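Local coordinates for protein 11S globulin (Wrightia tinctoria, PDB 5WXU) that probably stores nutrients in the seed as a hexameric globulin and binds the plant hormone auxin (indole-3-acetic acid), at residues H353-V358 / V408-R413; V358-G363 / G402-T407. One frame throughout, in Å; residues are numbered along the deposited sequence.

Contact 1: residues H353-V358 / V408-R413; sequences HSISYV and VKTNDR. With PO4 (phosphate ion), chain O.
Ile355 and Val408 mark the tight end of this contact, an antiparallel hydrogen-bonded pair in which Ile355 N reaches Val408 O at 2.9 Å and Val408 N reaches Ile355 O at 2.8 Å, the latter with a nearly straight N-H (170°). One step on, Ser354 and Lys409 make the non-hydrogen-bonded pair: Ser354 CB lies 4.0 Å from Lys409 CG, while the extended lysine chain carries NZ on to Asn349. Thr410 then continues the pairing beyond the strands. Its N meets His353 O in the carbonyl plane at 3.1 Å, and its OG1 takes the His353 N-H at 2.9 Å (157°). With OG1 held between the backbone N and the carbonyl carbon (chi1 57°), CG2 is directed at Ile355 CD1, 4.1 Å away. OG1 also bonds to Gln192 of a second subunit, whose backbone O binds His353 NE2. A valine here would probably leave His353 N and that glutamine without their shared hydroxyl. Past Thr410, centre of an inverse gamma turn, the chain leaves 353-358; partly exposed Arg413 only weakly bonds a phosphate that Tyr321, Lys415 and Thr289 of a third subunit also hold. The paired strands are adjacent inner strands of one antiparallel sheet in the C-terminal cupin barrel, their ends at His353 and Thr410 meeting a second subunit.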
ATOM      1  N   HIS B 353       3.251  -5.864  23.519  1.00 18.11           N
ATOM      2  CA  HIS B 353       3.787  -6.592  24.692  1.00 17.95           C
ATOM      3  C   HIS B 353       5.221  -7.012  24.454  1.00 17.15           C
ATOM      4  O   HIS B 353       5.671  -7.231  23.296  1.00 18.12           O
ATOM      5  CB  HIS B 353       2.996  -7.801  25.006  1.00 17.96           C
ATOM      6  CG  HIS B 353       1.562  -7.566  25.100  1.00 18.77           C
ATOM      7  ND1 HIS B 353       1.020  -6.597  25.910  1.00 18.80           N
ATOM      8  CD2 HIS B 353       0.535  -8.184  24.476  1.00 17.56           C
ATOM      9  CE1 HIS B 353      -0.291  -6.651  25.796  1.00 20.10           C
ATOM     10  NE2 HIS B 353      -0.610  -7.590  24.912  1.00 18.93           N
ATOM     11  N   SER B 354       6.007  -7.101  25.550  1.00 17.43           N
ATOM     12  CA  SER B 354       7.385  -7.585  25.423  0.69 18.96           C
ATOM     13  C   SER B 354       7.529  -8.893  26.176  1.00 20.41           C
ATOM     14  O   SER B 354       7.030  -9.051  27.294  1.00 21.75           O
ATOM     15  CB  SER B 354       8.464  -6.559  25.860  0.69 20.14           C
ATOM     16  OG  SER B 354       8.314  -6.222  27.221  0.69 23.54           O
ATOM     17  N   ILE B 355       8.172  -9.837  25.513  1.00 18.16           N
ATOM     18  CA  ILE B 355       8.478 -11.145  26.092  1.00 20.05           C
ATOM     19  C   ILE B 355      10.014 -11.287  26.050  1.00 18.96           C
ATOM     20  O   ILE B 355      10.634 -11.442  24.967  1.00 17.26           O
ATOM     21  CB  ILE B 355       7.827 -12.266  25.273  1.00 20.35           C
ATOM     22  CG1 ILE B 355       6.334 -12.063  25.153  1.00 22.04           C
ATOM     23  CG2 ILE B 355       8.166 -13.628  25.840  1.00 21.85           C
ATOM     24  CD1 ILE B 355       5.870 -11.277  23.942  1.00 24.78           C
ATOM     25  N   SER B 356      10.641 -11.261  27.237  1.00 19.00           N
ATOM     26  CA  SER B 356      12.129 -11.280  27.365  1.00 18.32           C
ATOM     27  C   SER B 356      12.660 -12.590  27.904  1.00 20.97           C
ATOM     28  O   SER B 356      12.027 -13.194  28.733  1.00 22.15           O
ATOM     29  CB  SER B 356      12.611 -10.200  28.269  1.00 18.35           C
ATOM     30  OG  SER B 356      12.306  -8.891  27.769  1.00 18.85           O
ATOM     31  N   TYR B 357      13.775 -13.035  27.333  1.00 17.58           N
ATOM     32  CA  TYR B 357      14.471 -14.236  27.825  1.00 17.57           C
ATOM     33  C   TYR B 357      15.866 -13.847  28.204  1.00 18.80           C
ATOM     34  O   TYR B 357      16.555 -13.252  27.431  1.00 19.64           O
ATOM     35  CB  TYR B 357      14.525 -15.238  26.703  1.00 17.79           C
ATOM     36  CG  TYR B 357      15.139 -16.541  27.118  1.00 18.51           C
ATOM     37  CD1 TYR B 357      14.460 -17.385  27.992  1.00 19.85           C
ATOM     38  CD2 TYR B 357      16.376 -16.914  26.665  1.00 19.92           C
ATOM     39  CE1 TYR B 357      15.067 -18.554  28.445  1.00 20.81           C
ATOM     40  CE2 TYR B 357      16.947 -18.118  27.033  1.00 20.23           C
ATOM     41  CZ  TYR B 357      16.264 -18.942  27.930  1.00 19.77           C
ATOM     42  OH  TYR B 357      16.884 -20.122  28.365  1.00 25.08           O
ATOM     43  N   VAL B 358      16.311 -14.202  29.405  1.00 18.62           N
ATOM     44  CA  VAL B 358      17.636 -13.842  29.860  1.00 18.61           C
ATOM     45  C   VAL B 358      18.631 -14.932  29.466  1.00 18.96           C
ATOM     46  O   VAL B 358      18.540 -16.071  29.947  1.00 20.12           O
ATOM     47  CB  VAL B 358      17.645 -13.683  31.377  1.00 19.55           C
ATOM     48  CG1 VAL B 358      18.993 -13.142  31.848  1.00 18.46           C
ATOM     49  CG2 VAL B 358      16.574 -12.764  31.866  1.00 20.88           C
ATOM     50  N   VAL B 408      11.131 -10.433  22.388  1.00 15.46           N
ATOM     51  CA  VAL B 408      10.170 -10.529  21.244  1.00 15.67           C
ATOM     52  C   VAL B 408       9.087  -9.570  21.574  1.00 16.52           C
ATOM     53  O   VAL B 408       8.558  -9.552  22.702  1.00 17.01           O
ATOM     54  CB  VAL B 408       9.616 -11.948  21.136  1.00 16.45           C
ATOM     55  CG1 VAL B 408       8.453 -11.987  20.103  1.00 16.63           C
ATOM     56  CG2 VAL B 408      10.753 -12.840  20.731  1.00 17.15           C
ATOM     57  N   LYS B 409       8.632  -8.776  20.568  1.00 16.39           N
ATOM     58  CA  LYS B 409       7.557  -7.808  20.839  1.00 15.23           C
ATOM     59  C   LYS B 409       6.449  -8.026  19.848  1.00 15.17           C
ATOM     60  O   LYS B 409       6.712  -8.394  18.686  1.00 15.27           O
ATOM     61  CB  LYS B 409       8.038  -6.365  20.788  1.00 17.16           C
ATOM     62  CG  LYS B 409       9.021  -6.014  21.891  1.00 21.35           C
ATOM     63  CD  LYS B 409       9.386  -4.557  21.905  1.00 24.38           C
ATOM     64  CE  LYS B 409      10.511  -4.376  22.920  1.00 28.12           C
ATOM     65  NZ  LYS B 409      10.603  -2.934  23.305  1.00 32.17           N
ATOM     66  N   THR B 410       5.209  -7.843  20.308  1.00 16.21           N
ATOM     67  CA  THR B 410       4.009  -8.237  19.524  1.00 16.89           C
ATOM     68  C   THR B 410       3.515  -7.111  18.577  1.00 17.26           C
ATOM     69  O   THR B 410       2.296  -6.862  18.434  1.00 19.73           O
ATOM     70  CB  THR B 410       2.854  -8.679  20.409  1.00 16.21           C
ATOM     71  OG1 THR B 410       2.508  -7.638  21.340  1.00 17.72           O
ATOM     72  CG2 THR B 410       3.154  -9.872  21.204  1.00 18.23           C
ATOM     73  N   ASN B 411       4.461  -6.531  17.892  1.00 18.74           N
ATOM     74  CA  ASN B 411       4.076  -5.670  16.797  1.00 23.03           C
ATOM     75  C   ASN B 411       5.290  -5.517  15.877  1.00 21.41           C
ATOM     76  O   ASN B 411       6.444  -5.598  16.239  1.00 22.39           O
ATOM     77  CB  ASN B 411       3.518  -4.319  17.318  1.00 25.16           C
ATOM     78  CG  ASN B 411       2.285  -3.830  16.515  1.00 29.86           C
ATOM     79  OD1 ASN B 411       1.945  -4.391  15.428  1.00 32.25           O
ATOM     80  ND2 ASN B 411       1.595  -2.811  17.056  1.00 32.28           N
ATOM     81  N   ASP B 412       4.999  -5.296  14.630  1.00 23.40           N
ATOM     82  CA  ASP B 412       6.187  -4.938  13.917  0.50 24.07           C
ATOM     83  C   ASP B 412       6.284  -3.420  14.237  1.00 22.52           C
ATOM     84  O   ASP B 412       5.341  -2.702  14.799  1.00 27.48           O
ATOM     85  CB  ASP B 412       6.375  -5.427  12.467  0.50 25.40           C
ATOM     86  CG  ASP B 412       5.523  -4.719  11.535  0.50 24.37           C
ATOM     87  OD1 ASP B 412       4.333  -4.698  11.906  0.50 24.97           O
ATOM     88  OD2 ASP B 412       6.040  -4.196  10.501  0.50 21.01           O
ATOM     89  N   ARG B 413       7.479  -3.038  14.066  1.00 20.74           N
ATOM     90  CA  ARG B 413       7.909  -1.711  14.429  1.00 18.36           C
ATOM     91  C   ARG B 413       7.513  -1.312  15.835  1.00 18.79           C
ATOM     92  O   ARG B 413       7.053  -0.193  16.088  1.00 17.55           O
ATOM     93  CB  ARG B 413       7.467  -0.668  13.386  1.00 20.51           C
ATOM     94  CG  ARG B 413       8.047  -1.021  11.988  1.00 22.95           C
ATOM     95  CD  ARG B 413       7.524  -0.090  10.921  1.00 25.93           C
ATOM     96  NE  ARG B 413       7.772  -0.679   9.633  1.00 33.72           N
ATOM     97  CZ  ARG B 413       7.355  -0.166   8.486  1.00 38.73           C
ATOM     98  NH1 ARG B 413       6.714   0.995   8.468  1.00 38.48           N
ATOM     99  NH2 ARG B 413       7.622  -0.818   7.360  1.00 42.79           N
TER
HETATM  100  P   PO4 O 502       7.811   3.926  12.170  1.00 34.01           P
HETATM  101  O1  PO4 O 502       7.499   3.174  10.891  1.00 30.81           O
HETATM  102  O2  PO4 O 502       8.364   3.093  13.276  1.00 32.08           O
HETATM  103  O3  PO4 O 502       8.850   4.922  11.639  1.00 43.52           O
HETATM  104  O4  PO4 O 502       6.504   4.590  12.595  1.00 40.18           O

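Contact 2: residues V358-G363 / G402-T407; sequences VTRGSG and GLELYT
A classic beta bulge sets Thr359 and Arg360 together against Glu404. Thr359 N donates to Glu404 O from above the carbonyl plane at 3.0 Å, Arg360 N adds a weak bond to the same oxygen, and Glu404 N returns to Arg360 O at 2.9 Å. The bulge also brings both side chains to one carboxylate. Glu404 CG stands anti to its backbone N (chi1 -174°), and the extended chain carries OE1 to Thr359 OG1, which donates at 2.6 Å on the anti side, tilted 30° out of the carboxylate plane. Arg360, bent at chi3, comes across with its guanidinium plane 89° from the carboxylate, in a salt bridge of two weakly angled bonds, NH2 to OE2 at 2.8 Å and NE to OE1. Arg335 is a second charged partner of OE2. On the opposite face, Val358 straddles two leucines, CG1 on Leu403 CD1 and CG2 on Leu405 CD2, each pair at 3.5 Å. Past the bulge, Gly361 has backbone angles that call for glycine, and a CB there would strike Gly402 O. That oxygen accepts Ser362 N at 3.1 Å and a water shared with Ser362 OG. In this C-terminal cupin domain the chain turns a corner at Arg360, passing from strand 354-359 to strand 361-368 of another sheet.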
ATOM      1  N   VAL B 358      16.311 -14.202  29.405  1.00 18.62           N
ATOM      2  CA  VAL B 358      17.636 -13.842  29.860  1.00 18.61           C
ATOM      3  C   VAL B 358      18.631 -14.932  29.466  1.00 18.96           C
ATOM      4  O   VAL B 358      18.540 -16.071  29.947  1.00 20.12           O
ATOM      5  CB  VAL B 358      17.645 -13.683  31.377  1.00 19.55           C
ATOM      6  CG1 VAL B 358      18.993 -13.142  31.848  1.00 18.46           C
ATOM      7  CG2 VAL B 358      16.574 -12.764  31.866  1.00 20.88           C
ATOM      8  N   THR B 359      19.543 -14.611  28.585  1.00 19.72           N
ATOM      9  CA  THR B 359      20.502 -15.556  28.102  1.00 21.60           C
ATOM     10  C   THR B 359      21.770 -15.573  28.896  1.00 21.12           C
ATOM     11  O   THR B 359      22.464 -16.611  28.851  1.00 23.25           O
ATOM     12  CB  THR B 359      20.840 -15.343  26.639  1.00 20.42           C
ATOM     13  OG1 THR B 359      21.030 -13.949  26.401  1.00 22.18           O
ATOM     14  CG2 THR B 359      19.650 -15.835  25.813  1.00 19.23           C
ATOM     15  N   ARG B 360      22.075 -14.481  29.587  1.00 22.02           N
ATOM     16  CA  ARG B 360      23.371 -14.349  30.300  1.00 22.94           C
ATOM     17  C   ARG B 360      23.193 -13.431  31.433  1.00 22.30           C
ATOM     18  O   ARG B 360      22.546 -12.370  31.330  1.00 21.28           O
ATOM     19  CB  ARG B 360      24.491 -13.793  29.436  1.00 27.60           C
ATOM     20  CG  ARG B 360      24.963 -14.646  28.303  1.00 34.79           C
ATOM     21  CD  ARG B 360      26.316 -14.194  27.736  1.00 44.89           C
ATOM     22  NE  ARG B 360      26.201 -13.673  26.360  1.00 56.76           N
ATOM     23  CZ  ARG B 360      27.098 -12.882  25.740  1.00 60.20           C
ATOM     24  NH1 ARG B 360      28.230 -12.493  26.354  1.00 58.56           N
ATOM     25  NH2 ARG B 360      26.855 -12.468  24.480  1.00 47.43           N
ATOM     26  N   GLY B 361      23.814 -13.736  32.561  1.00 21.40           N
ATOM     27  CA  GLY B 361      23.842 -12.708  33.582  1.00 23.17           C
ATOM     28  C   GLY B 361      22.640 -12.603  34.460  1.00 22.36           C
ATOM     29  O   GLY B 361      21.853 -13.548  34.585  1.00 23.02           O
ATOM     30  N   SER B 362      22.429 -11.426  35.027  1.00 21.53           N
ATOM     31  CA  SER B 362      21.375 -11.198  35.971  1.00 22.19           C
ATOM     32  C   SER B 362      21.180  -9.709  36.143  1.00 21.58           C
ATOM     33  O   SER B 362      21.984  -8.911  35.698  1.00 24.51           O
ATOM     34  CB  SER B 362      21.686 -11.831  37.352  1.00 22.97           C
ATOM     35  OG  SER B 362      22.836 -11.201  37.894  1.00 24.59           O
ATOM     36  N   GLY B 363      20.114  -9.359  36.778  1.00 21.98           N
ATOM     37  CA  GLY B 363      19.854  -7.961  37.121  1.00 23.60           C
ATOM     38  C   GLY B 363      18.602  -7.765  37.929  1.00 24.09           C
ATOM     39  O   GLY B 363      17.979  -8.715  38.347  1.00 25.51           O
ATOM     40  N   GLY B 402      26.808  -8.417  34.473  1.00 23.15           N
ATOM     41  CA  GLY B 402      26.234  -7.959  33.199  1.00 23.38           C
ATOM     42  C   GLY B 402      24.906  -8.638  33.061  1.00 22.47           C
ATOM     43  O   GLY B 402      24.469  -9.397  33.935  1.00 19.27           O
ATOM     44  N   LEU B 403      24.253  -8.410  31.927  1.00 20.94           N
ATOM     45  CA  LEU B 403      22.925  -8.912  31.687  1.00 19.82           C
ATOM     46  C   LEU B 403      22.738  -8.919  30.161  1.00 21.12           C
ATOM     47  O   LEU B 403      23.001  -7.929  29.519  1.00 22.30           O
ATOM     48  CB  LEU B 403      21.821  -8.061  32.372  1.00 22.18           C
ATOM     49  CG  LEU B 403      20.375  -8.496  31.985  1.00 19.98           C
ATOM     50  CD1 LEU B 403      20.114  -9.893  32.534  1.00 20.60           C
ATOM     51  CD2 LEU B 403      19.431  -7.520  32.582  1.00 21.62           C
ATOM     52  N   GLU B 404      22.384 -10.056  29.604  1.00 20.71           N
ATOM     53  CA  GLU B 404      22.038 -10.179  28.181  1.00 21.56           C
ATOM     54  C   GLU B 404      20.604 -10.721  28.115  1.00 22.62           C
ATOM     55  O   GLU B 404      20.239 -11.700  28.777  1.00 20.23           O
ATOM     56  CB  GLU B 404      22.941 -11.107  27.396  1.00 23.80           C
ATOM     57  CG  GLU B 404      22.607 -11.069  25.869  1.00 23.74           C
ATOM     58  CD  GLU B 404      23.409 -12.085  25.128  1.00 24.82           C
ATOM     59  OE1 GLU B 404      23.417 -13.235  25.568  1.00 28.93           O
ATOM     60  OE2 GLU B 404      24.163 -11.738  24.193  1.00 24.62           O
ATOM     61  N   LEU B 405      19.776 -10.067  27.294  1.00 20.71           N
ATOM     62  CA  LEU B 405      18.391 -10.452  27.084  1.00 19.90           C
ATOM     63  C   LEU B 405      18.121 -10.439  25.566  1.00 18.63           C
ATOM     64  O   LEU B 405      18.647  -9.594  24.837  1.00 19.83           O
ATOM     65  CB  LEU B 405      17.469  -9.320  27.644  1.00 24.31           C
ATOM     66  CG  LEU B 405      17.505  -8.713  29.013  1.00 26.88           C
ATOM     67  CD1 LEU B 405      16.437  -7.652  29.144  1.00 32.80           C
ATOM     68  CD2 LEU B 405      17.246  -9.802  30.067  1.00 25.76           C
ATOM     69  N   TYR B 406      17.244 -11.321  25.138  1.00 17.18           N
ATOM     70  CA  TYR B 406      16.542 -11.262  23.841  1.00 18.97           C
ATOM     71  C   TYR B 406      15.048 -11.052  24.124  1.00 19.39           C
ATOM     72  O   TYR B 406      14.466 -11.728  24.983  1.00 20.79           O
ATOM     73  CB  TYR B 406      16.709 -12.496  23.020  1.00 18.68           C
ATOM     74  CG  TYR B 406      18.098 -12.751  22.489  1.00 19.39           C
ATOM     75  CD1 TYR B 406      19.144 -13.278  23.320  1.00 20.41           C
ATOM     76  CD2 TYR B 406      18.415 -12.505  21.153  1.00 17.09           C
ATOM     77  CE1 TYR B 406      20.387 -13.499  22.811  1.00 22.67           C
ATOM     78  CE2 TYR B 406      19.680 -12.760  20.657  1.00 20.28           C
ATOM     79  CZ  TYR B 406      20.652 -13.268  21.481  1.00 21.66           C
ATOM     80  OH  TYR B 406      21.902 -13.536  21.018  1.00 23.47           O
ATOM     81  N   THR B 407      14.438 -10.127  23.391  1.00 18.00           N
ATOM     82  CA  THR B 407      13.043  -9.747  23.585  1.00 17.38           C
ATOM     83  C   THR B 407      12.304  -9.846  22.301  1.00 15.93           C
ATOM     84  O   THR B 407      12.845  -9.510  21.260  1.00 17.69           O
ATOM     85  CB  THR B 407      12.948  -8.349  24.147  1.00 18.92           C
ATOM     86  OG1 THR B 407      13.666  -8.326  25.403  1.00 23.21           O
ATOM     87  CG2 THR B 407      11.614  -7.958  24.416  1.00 20.13           C
TER
HETATM   88  O   HOH W   1      24.913  -9.780  36.593  1.00 25.62           O

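One pair of antiparallel strands, 354-359 and 402-409, illustrates how a single pairing can end differently at its two extremes. Contacts 1 and 2 share Val358, though its packing on Leu403 and Leu405 belongs to contact 2, and their centres are about 14 Å apart. Between them the pairing is unbroken: Tyr357 N lies 2.8 Å from Tyr406 O, a probable hydrogen bond, and Ser356 OG lies 2.8 Å from Thr407 OG1, another probable one. Contact 1 ends in a loop gripped by a second subunit, whereas contact 2 bends the chain from one sheet of the C-terminal cupin barrel to the other. Both lie away from the known auxin-binding residues.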